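Local coordinates for protein Epf (Streptococcus pyogenes, PDB 4ES8) that acts as a cell-surface adhesin, binding to cells through an N-terminal domain that contains a carbohydrate-binding module, at residues F101-K106 / K207-I212; Y114-E119 / M186-L191; Y131-A136 / S155-E160. All blocks are in the same frame, centred on the assembly; numbering follows the deposited sequence. Where two conformers were deposited one is given.

Contact 1. Residues F101-K106 / K207-I212; sequences FKVNTK and KNLKII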
# COMPACT_ATOMS: atom_id res chain seq x y z
N PHE A 101 -3.23 16.18 -5.80
CA PHE A 101 -2.35 15.33 -6.60
C PHE A 101 -2.56 13.87 -6.25
O PHE A 101 -2.87 13.53 -5.11
CB PHE A 101 -0.88 15.69 -6.33
CG PHE A 101 -0.59 17.14 -6.62
CD1 PHE A 101 -0.71 17.66 -7.91
CD2 PHE A 101 -0.15 18.00 -5.61
CE1 PHE A 101 -0.45 19.00 -8.17
CE2 PHE A 101 0.11 19.33 -5.87
CZ PHE A 101 -0.02 19.83 -7.15
N LYS A 102 -2.35 12.98 -7.23
CA LYS A 102 -2.32 11.56 -6.96
C LYS A 102 -0.95 11.06 -7.32
O LYS A 102 -0.52 11.19 -8.48
CB LYS A 102 -3.42 10.78 -7.73
CG LYS A 102 -4.77 10.86 -7.05
CD LYS A 102 -5.79 9.94 -7.75
CE LYS A 102 -6.95 9.65 -6.85
NZ LYS A 102 -7.85 8.59 -7.45
N VAL A 103 -0.24 10.52 -6.34
CA VAL A 103 1.08 9.90 -6.57
C VAL A 103 0.85 8.40 -6.50
O VAL A 103 0.40 7.86 -5.47
CB VAL A 103 2.15 10.39 -5.60
CG1 VAL A 103 3.46 9.68 -5.90
CG2 VAL A 103 2.34 11.90 -5.75
N ASN A 104 1.05 7.74 -7.64
CA ASN A 104 0.73 6.33 -7.76
C ASN A 104 1.71 5.38 -7.09
O ASN A 104 2.89 5.71 -6.94
CB ASN A 104 0.63 5.94 -9.23
CG ASN A 104 -0.67 6.35 -9.88
OD1 ASN A 104 -1.58 6.92 -9.25
ND2 ASN A 104 -0.78 6.09 -11.18
N THR A 105 1.20 4.24 -6.68
CA THR A 105 2.02 3.12 -6.22
C THR A 105 2.12 2.09 -7.33
O THR A 105 1.35 2.12 -8.31
CB THR A 105 1.39 2.44 -4.97
OG1 THR A 105 0.25 1.67 -5.38
CG2 THR A 105 0.97 3.46 -3.88
N LYS A 106 3.01 1.12 -7.15
CA LYS A 106 3.01 -0.06 -7.99
C LYS A 106 1.81 -0.93 -7.57
O LYS A 106 1.07 -0.58 -6.62
CB LYS A 106 4.34 -0.84 -7.82
CG LYS A 106 5.61 -0.03 -8.13
CD LYS A 106 5.80 0.26 -9.60
CE LYS A 106 7.07 1.06 -9.86
NZ LYS A 106 8.31 0.27 -9.53
N LYS A 207 7.16 16.13 -0.56
CA LYS A 207 8.32 15.53 -1.23
C LYS A 207 8.79 14.23 -0.60
O LYS A 207 8.36 13.88 0.50
CB LYS A 207 9.51 16.52 -1.23
CG LYS A 207 9.95 16.98 0.15
CD LYS A 207 11.00 18.10 0.04
CE LYS A 207 11.26 18.71 1.39
NZ LYS A 207 12.46 19.59 1.39
N ASN A 208 9.66 13.52 -1.33
CA ASN A 208 10.37 12.30 -0.87
C ASN A 208 9.37 11.24 -0.39
O ASN A 208 9.39 10.79 0.77
CB ASN A 208 11.40 12.67 0.19
CG ASN A 208 12.49 13.53 -0.41
OD1 ASN A 208 12.87 13.38 -1.59
ND2 ASN A 208 13.04 14.43 0.38
N LEU A 209 8.52 10.84 -1.33
CA LEU A 209 7.45 9.88 -1.10
C LEU A 209 7.97 8.45 -1.18
O LEU A 209 8.74 8.10 -2.08
CB LEU A 209 6.33 10.11 -2.12
CG LEU A 209 5.85 11.58 -2.20
CD1 LEU A 209 5.93 12.13 -3.61
CD2 LEU A 209 4.48 11.75 -1.63
N LYS A 210 7.57 7.62 -0.21
CA LYS A 210 7.97 6.20 -0.15
C LYS A 210 6.79 5.39 0.33
O LYS A 210 5.96 5.92 1.08
CB LYS A 210 9.16 5.97 0.81
CG LYS A 210 10.51 6.52 0.36
CD LYS A 210 11.57 6.34 1.47
CE LYS A 210 12.75 7.24 1.22
NZ LYS A 210 13.90 6.89 2.10
N ILE A 211 6.72 4.10 -0.04
CA ILE A 211 5.70 3.20 0.49
C ILE A 211 6.31 1.81 0.58
O ILE A 211 6.95 1.36 -0.37
CB ILE A 211 4.35 3.20 -0.26
CG1 ILE A 211 3.32 2.26 0.41
CG2 ILE A 211 4.53 2.88 -1.77
CD1 ILE A 211 1.93 2.23 -0.30
N ILE A 212 6.08 1.11 1.69
CA ILE A 212 6.58 -0.26 1.84
C ILE A 212 5.49 -1.14 2.39
O ILE A 212 4.59 -0.65 3.09
CB ILE A 212 7.84 -0.35 2.75
CG1 ILE A 212 7.59 0.25 4.16
CG2 ILE A 212 9.04 0.32 2.04
CD1 ILE A 212 8.58 -0.27 5.23
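No ring, amide or carboxylate takes part where V103 meets L209 and T105 meets I211, so the contact has no faces or edges and consists of methyl-to-methyl packing. V103 and L209 reach toward each other tip to tip. L209 CD1 is 4.2 Å from V103 CG1 and equally far from CG2, so one methyl faces both branches of the valine. This placement belongs to one of two deposited L209 conformers, which makes the detail less certain than the pairing. T105 and I211 approach at a slant instead: T105 CG2 is 3.9 Å from I211 CD1, the tip of an extended chain whose CG1 is anti to the backbone N (chi1 -178°), and 4.2 Å from I211 CG2.

T105 divides its two branches between two environments. With OG1 lying between the backbone N and the carbonyl carbon (chi1 74°), the methyl is left for the isoleucine, while T105 OG1 donates a hydrogen bond of 2.7 Å to K106 O and accepts one from the backbone N-H of M186, on the adjacent strand. The K106 carbonyl receives its bond at a C=O...donor angle of 140°. The hydroxyl is thus engaged at the border of an apolar layer.

The CA atoms of V103 and L209 stand 8.4 Å apart, those of T105 and I211 7.7 Å, and no hydrogen bond joins the segments. M26 of strand 26-27 touches V103, L209 and I211. Two strands that meet through inward side chains alone, each in its own antiparallel sheet, are characteristic of a beta-sandwich, the architecture of many carbohydrate-binding modules.

Contact 2. Residues Y114-E119 / M186-L191; sequences YKITFE and MSLVLL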
# COMPACT_ATOMS: atom_id res chain seq x y z
N TYR A 114 0.31 -1.48 4.48
CA TYR A 114 1.35 -0.64 3.89
C TYR A 114 1.64 0.56 4.76
O TYR A 114 0.78 1.00 5.54
CB TYR A 114 0.95 -0.20 2.47
CG TYR A 114 0.87 -1.38 1.52
CD1 TYR A 114 2.00 -1.84 0.87
CD2 TYR A 114 -0.33 -2.08 1.35
CE1 TYR A 114 1.95 -2.96 0.03
CE2 TYR A 114 -0.39 -3.21 0.52
CZ TYR A 114 0.75 -3.64 -0.13
OH TYR A 114 0.68 -4.75 -0.94
N LYS A 115 2.86 1.08 4.62
CA LYS A 115 3.33 2.26 5.34
C LYS A 115 3.87 3.26 4.35
O LYS A 115 4.87 2.98 3.69
CB LYS A 115 4.42 1.88 6.37
CG LYS A 115 5.05 3.09 7.09
CD LYS A 115 6.32 2.70 7.86
CE LYS A 115 6.82 3.85 8.70
NZ LYS A 115 8.05 3.49 9.47
N ILE A 116 3.20 4.41 4.23
CA ILE A 116 3.63 5.51 3.38
C ILE A 116 4.36 6.51 4.24
O ILE A 116 3.90 6.83 5.36
CB ILE A 116 2.40 6.18 2.71
CG1 ILE A 116 1.72 5.29 1.68
CG2 ILE A 116 2.76 7.56 2.12
CD1 ILE A 116 0.36 5.88 1.18
N THR A 117 5.49 7.04 3.73
CA THR A 117 6.21 8.11 4.42
C THR A 117 6.51 9.18 3.41
O THR A 117 6.71 8.89 2.23
CB THR A 117 7.49 7.59 5.09
OG1 THR A 117 8.33 6.94 4.12
CG2 THR A 117 7.20 6.63 6.25
N PHE A 118 6.51 10.44 3.85
CA PHE A 118 6.88 11.56 2.98
C PHE A 118 7.17 12.74 3.83
O PHE A 118 6.95 12.69 5.04
CB PHE A 118 5.78 11.89 1.94
CG PHE A 118 4.43 12.27 2.53
CD1 PHE A 118 3.54 11.29 2.95
CD2 PHE A 118 4.06 13.60 2.67
CE1 PHE A 118 2.30 11.65 3.50
CE2 PHE A 118 2.84 13.96 3.24
CZ PHE A 118 1.96 12.98 3.65
N GLU A 119 7.65 13.82 3.21
CA GLU A 119 7.88 15.05 3.94
C GLU A 119 6.83 16.06 3.54
O GLU A 119 6.65 16.32 2.35
CB GLU A 119 9.28 15.62 3.65
CG GLU A 119 10.41 14.70 4.07
CD GLU A 119 11.77 15.32 3.84
OE1 GLU A 119 12.04 16.40 4.42
OE2 GLU A 119 12.57 14.70 3.11
N MET A 186 -2.59 1.84 -6.41
CA MET A 186 -3.40 2.84 -5.72
C MET A 186 -2.66 4.16 -5.74
O MET A 186 -1.66 4.28 -6.45
CB MET A 186 -3.72 2.39 -4.29
CG MET A 186 -4.70 1.22 -4.26
SD MET A 186 -5.17 0.76 -2.59
CE MET A 186 -5.99 2.08 -2.14
N SER A 187 -3.15 5.16 -5.02
CA SER A 187 -2.43 6.42 -4.96
C SER A 187 -2.48 6.99 -3.55
O SER A 187 -3.42 6.73 -2.78
CB SER A 187 -2.98 7.45 -5.95
OG SER A 187 -4.30 7.85 -5.64
N LEU A 188 -1.47 7.77 -3.24
CA LEU A 188 -1.48 8.69 -2.13
C LEU A 188 -2.08 9.97 -2.69
O LEU A 188 -1.56 10.49 -3.69
CB LEU A 188 -0.07 8.94 -1.54
CG LEU A 188 0.01 10.10 -0.52
CD1 LEU A 188 -0.80 9.80 0.76
CD2 LEU A 188 1.44 10.35 -0.10
N VAL A 189 -3.17 10.45 -2.10
CA VAL A 189 -3.81 11.69 -2.54
C VAL A 189 -3.37 12.82 -1.64
O VAL A 189 -3.57 12.77 -0.42
CB VAL A 189 -5.36 11.58 -2.58
CG1 VAL A 189 -5.93 12.73 -3.42
CG2 VAL A 189 -5.79 10.24 -3.18
N LEU A 190 -2.72 13.82 -2.24
CA LEU A 190 -2.17 14.98 -1.51
C LEU A 190 -3.05 16.18 -1.82
O LEU A 190 -2.99 16.72 -2.94
CB LEU A 190 -0.73 15.23 -1.95
CG LEU A 190 0.23 14.08 -1.60
CD1 LEU A 190 1.51 14.21 -2.37
CD2 LEU A 190 0.50 14.01 -0.09
N LEU A 191 -3.93 16.55 -0.87
CA LEU A 191 -4.91 17.60 -1.11
C LEU A 191 -4.60 18.86 -0.37
O LEU A 191 -4.16 18.82 0.78
CB LEU A 191 -6.34 17.14 -0.71
CG LEU A 191 -6.79 15.79 -1.29
CD1 LEU A 191 -6.62 14.69 -0.26
CD2 LEU A 191 -8.25 15.85 -1.72
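The hydrophobic layer between the two facing sheets of a beta-sandwich is where strands 114-119 and 186-191 meet, in a domain consistent with the carbohydrate-binding module. Their axes come within 10.1 Å and their N-to-C directions differ by 38°, a separation bridged by side chains and by no hydrogen bond.

L188 is the residue that touches both partners on the other strand. Its CD2 lies 3.8 Å from I116 CG2 and also 3.8 Å from F118 CD1, so this methyl touches both the isoleucine branch and the CD1 corner of the ring, which it meets obliquely. I116 CD1 packs against the CD1 branch and the CB stem of L188, 4.1 Å from each. L190 approaches F118 differently. Its CD2 sits over one ring face, toward the CE2-CZ side, 4.1 Å from F118 CE2 and as far from CZ, and the two side chains slide past one another in opposite directions. In F118, chi1 of 60° sets where the ring sits, with CG between the backbone N and the carbonyl carbon, and chi2 of -82° sets how it is turned.

Further neighbours belong to the same layer. Y131 of strand 127-135 packs edge-to-face with F118, I133 of the same strand touches I116, and L209 of strand 202-213 touches L188. Strand 113-123 runs between 202-213 and 172-180 in one sheet, whereas strand 186-194 lies between 97-105 and 127-135 in the other.

Contact 3. Residues Y131-A136 / S155-E160; sequences YRIGSA and SNVKIE. With NA (sodium ion), chain F.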
# COMPACT_ATOMS: atom_id res chain seq x y z
N TYR A 131 -4.68 14.34 3.57
CA TYR A 131 -3.98 13.18 3.00
C TYR A 131 -4.98 12.03 2.93
O TYR A 131 -5.59 11.70 3.94
CB TYR A 131 -2.78 12.73 3.85
CG TYR A 131 -1.83 13.81 4.31
CD1 TYR A 131 -1.28 14.72 3.41
CD2 TYR A 131 -1.37 13.84 5.63
CE1 TYR A 131 -0.34 15.67 3.82
CE2 TYR A 131 -0.44 14.78 6.05
CZ TYR A 131 0.08 15.70 5.14
OH TYR A 131 0.99 16.63 5.57
N ARG A 132 -5.13 11.44 1.75
CA ARG A 132 -6.06 10.34 1.59
C ARG A 132 -5.47 9.24 0.78
O ARG A 132 -4.47 9.46 0.11
CB ARG A 132 -7.34 10.84 0.87
CG ARG A 132 -8.18 11.86 1.64
CD ARG A 132 -9.10 11.22 2.67
NE ARG A 132 -9.71 12.27 3.49
CZ ARG A 132 -10.51 12.01 4.51
NH1 ARG A 132 -10.77 10.76 4.87
NH2 ARG A 132 -11.04 13.01 5.22
N ILE A 133 -6.10 8.06 0.81
CA ILE A 133 -5.75 6.97 -0.10
C ILE A 133 -6.82 6.97 -1.19
O ILE A 133 -8.00 7.23 -0.91
CB ILE A 133 -5.67 5.59 0.62
CG1 ILE A 133 -4.75 5.67 1.86
CG2 ILE A 133 -5.21 4.48 -0.36
CD1 ILE A 133 -3.32 6.11 1.60
N GLY A 134 -6.42 6.68 -2.42
CA GLY A 134 -7.41 6.62 -3.48
C GLY A 134 -7.03 5.62 -4.56
O GLY A 134 -6.00 4.95 -4.47
N SER A 135 -7.87 5.56 -5.61
CA SER A 135 -7.52 4.75 -6.77
C SER A 135 -6.27 5.33 -7.44
O SER A 135 -5.97 6.53 -7.28
CB SER A 135 -8.66 4.79 -7.78
OG SER A 135 -8.97 6.12 -8.15
N ALA A 136 -5.53 4.52 -8.21
CA ALA A 136 -4.41 5.08 -8.94
C ALA A 136 -4.90 6.06 -9.99
O ALA A 136 -6.00 5.88 -10.53
CB ALA A 136 -3.63 3.96 -9.64
N SER A 155 -8.78 0.38 4.13
CA SER A 155 -9.33 0.38 5.47
C SER A 155 -8.24 0.74 6.47
O SER A 155 -7.02 0.72 6.16
CB SER A 155 -9.93 -0.98 5.82
OG SER A 155 -8.90 -1.94 5.95
N ASN A 156 -8.67 1.11 7.70
CA ASN A 156 -7.75 1.36 8.81
C ASN A 156 -6.72 2.44 8.49
O ASN A 156 -5.56 2.34 8.92
CB ASN A 156 -7.04 0.04 9.20
CG ASN A 156 -8.00 -1.11 9.44
OD1 ASN A 156 -8.78 -1.11 10.38
ND2 ASN A 156 -7.99 -2.11 8.57
N VAL A 157 -7.12 3.49 7.75
CA VAL A 157 -6.16 4.57 7.42
C VAL A 157 -5.82 5.33 8.68
O VAL A 157 -6.71 5.69 9.46
CB VAL A 157 -6.71 5.52 6.33
CG1 VAL A 157 -5.69 6.62 6.01
CG2 VAL A 157 -7.10 4.74 5.07
N LYS A 158 -4.51 5.56 8.89
CA LYS A 158 -4.08 6.26 10.09
C LYS A 158 -2.86 7.11 9.80
O LYS A 158 -1.85 6.59 9.32
CB LYS A 158 -3.76 5.27 11.24
CG LYS A 158 -3.18 5.89 12.52
CD LYS A 158 -2.89 4.83 13.59
CE LYS A 158 -2.26 5.40 14.86
NZ LYS A 158 -2.03 4.33 15.87
N ILE A 159 -2.94 8.40 10.14
CA ILE A 159 -1.78 9.30 10.07
C ILE A 159 -1.20 9.34 11.47
O ILE A 159 -1.94 9.68 12.41
CB ILE A 159 -2.07 10.73 9.56
CG1 ILE A 159 -2.96 10.80 8.29
CG2 ILE A 159 -0.74 11.50 9.39
CD1 ILE A 159 -3.61 12.18 8.13
N GLU A 160 0.10 9.03 11.63
CA GLU A 160 0.66 9.12 12.99
C GLU A 160 0.55 10.55 13.49
O GLU A 160 0.98 11.49 12.81
CB GLU A 160 2.14 8.66 13.05
CG GLU A 160 2.31 7.18 12.73
CD GLU A 160 1.62 6.25 13.71
OE1 GLU A 160 1.89 6.37 14.93
OE2 GLU A 160 0.78 5.43 13.27
NA NA F . -7.39 7.46 11.66
O HOH W 1 -5.23 9.45 11.47
O HOH W 2 -8.22 8.71 9.99
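Y131 and I159 cross at about a right angle, the isoleucine meeting the aromatic ring at its edge. I159 CD1 comes 3.7 Å from Y131 CD2 and lies near the ring plane, so the contact uses the ring's rim; the ring also has a cation-pi partner in R169 and an edge-to-face partner in F118. The phenol hydroxyl is hydrogen-bonded to OE1 of Q120, outside this contact. Two residues along, I133 and V157 meet at a slant, with I133 CG1 4.1 Å from V157 CG2. The torsions of V157 select the branch that touches: CG1 is anti to the backbone N (chi1 -180°), and CG2, anti to the carbonyl carbon, faces I133.

The backbone of 157-159 meets a sodium ion instead. V157 O lies 2.9 Å from the ion, which also binds water 1 at 2.9 Å and water 2 at 2.2 Å. Water 1 in turn accepts a hydrogen bond from I159 N at 2.8 Å, so two backbone groups of the outermost strand reach the ion, one directly and one through water.

No hydrogen bond spans the two segments, and the strands belong to different sheets; dispersion between apolar groups is what joins them. Of the three sodium ligands found, one is from the protein, a neutral carbonyl. The V157 O and water 1 distances are long for sodium and that of water 2 is short, so the site looks loosely defined.

All three contacts join the same pair of facing sheets, and they form one row: the centre of contact 2 is about 5 Å from that of contact 1 and about 7 Å from that of contact 3, while contacts 1 and 3 are about 12 Å apart. Polar bonds link all three. E119 OE2 of contact 2 and N208 ND2 of contact 1 are 2.8 Å apart, and S135 O of contact 3 gathers one donor from each of the others, S187 OG of contact 2 at 2.7 Å and K102 NZ of contact 1 at 2.8 Å. The sodium ion is bound at contact 3, about 13 Å from the side chain of L188.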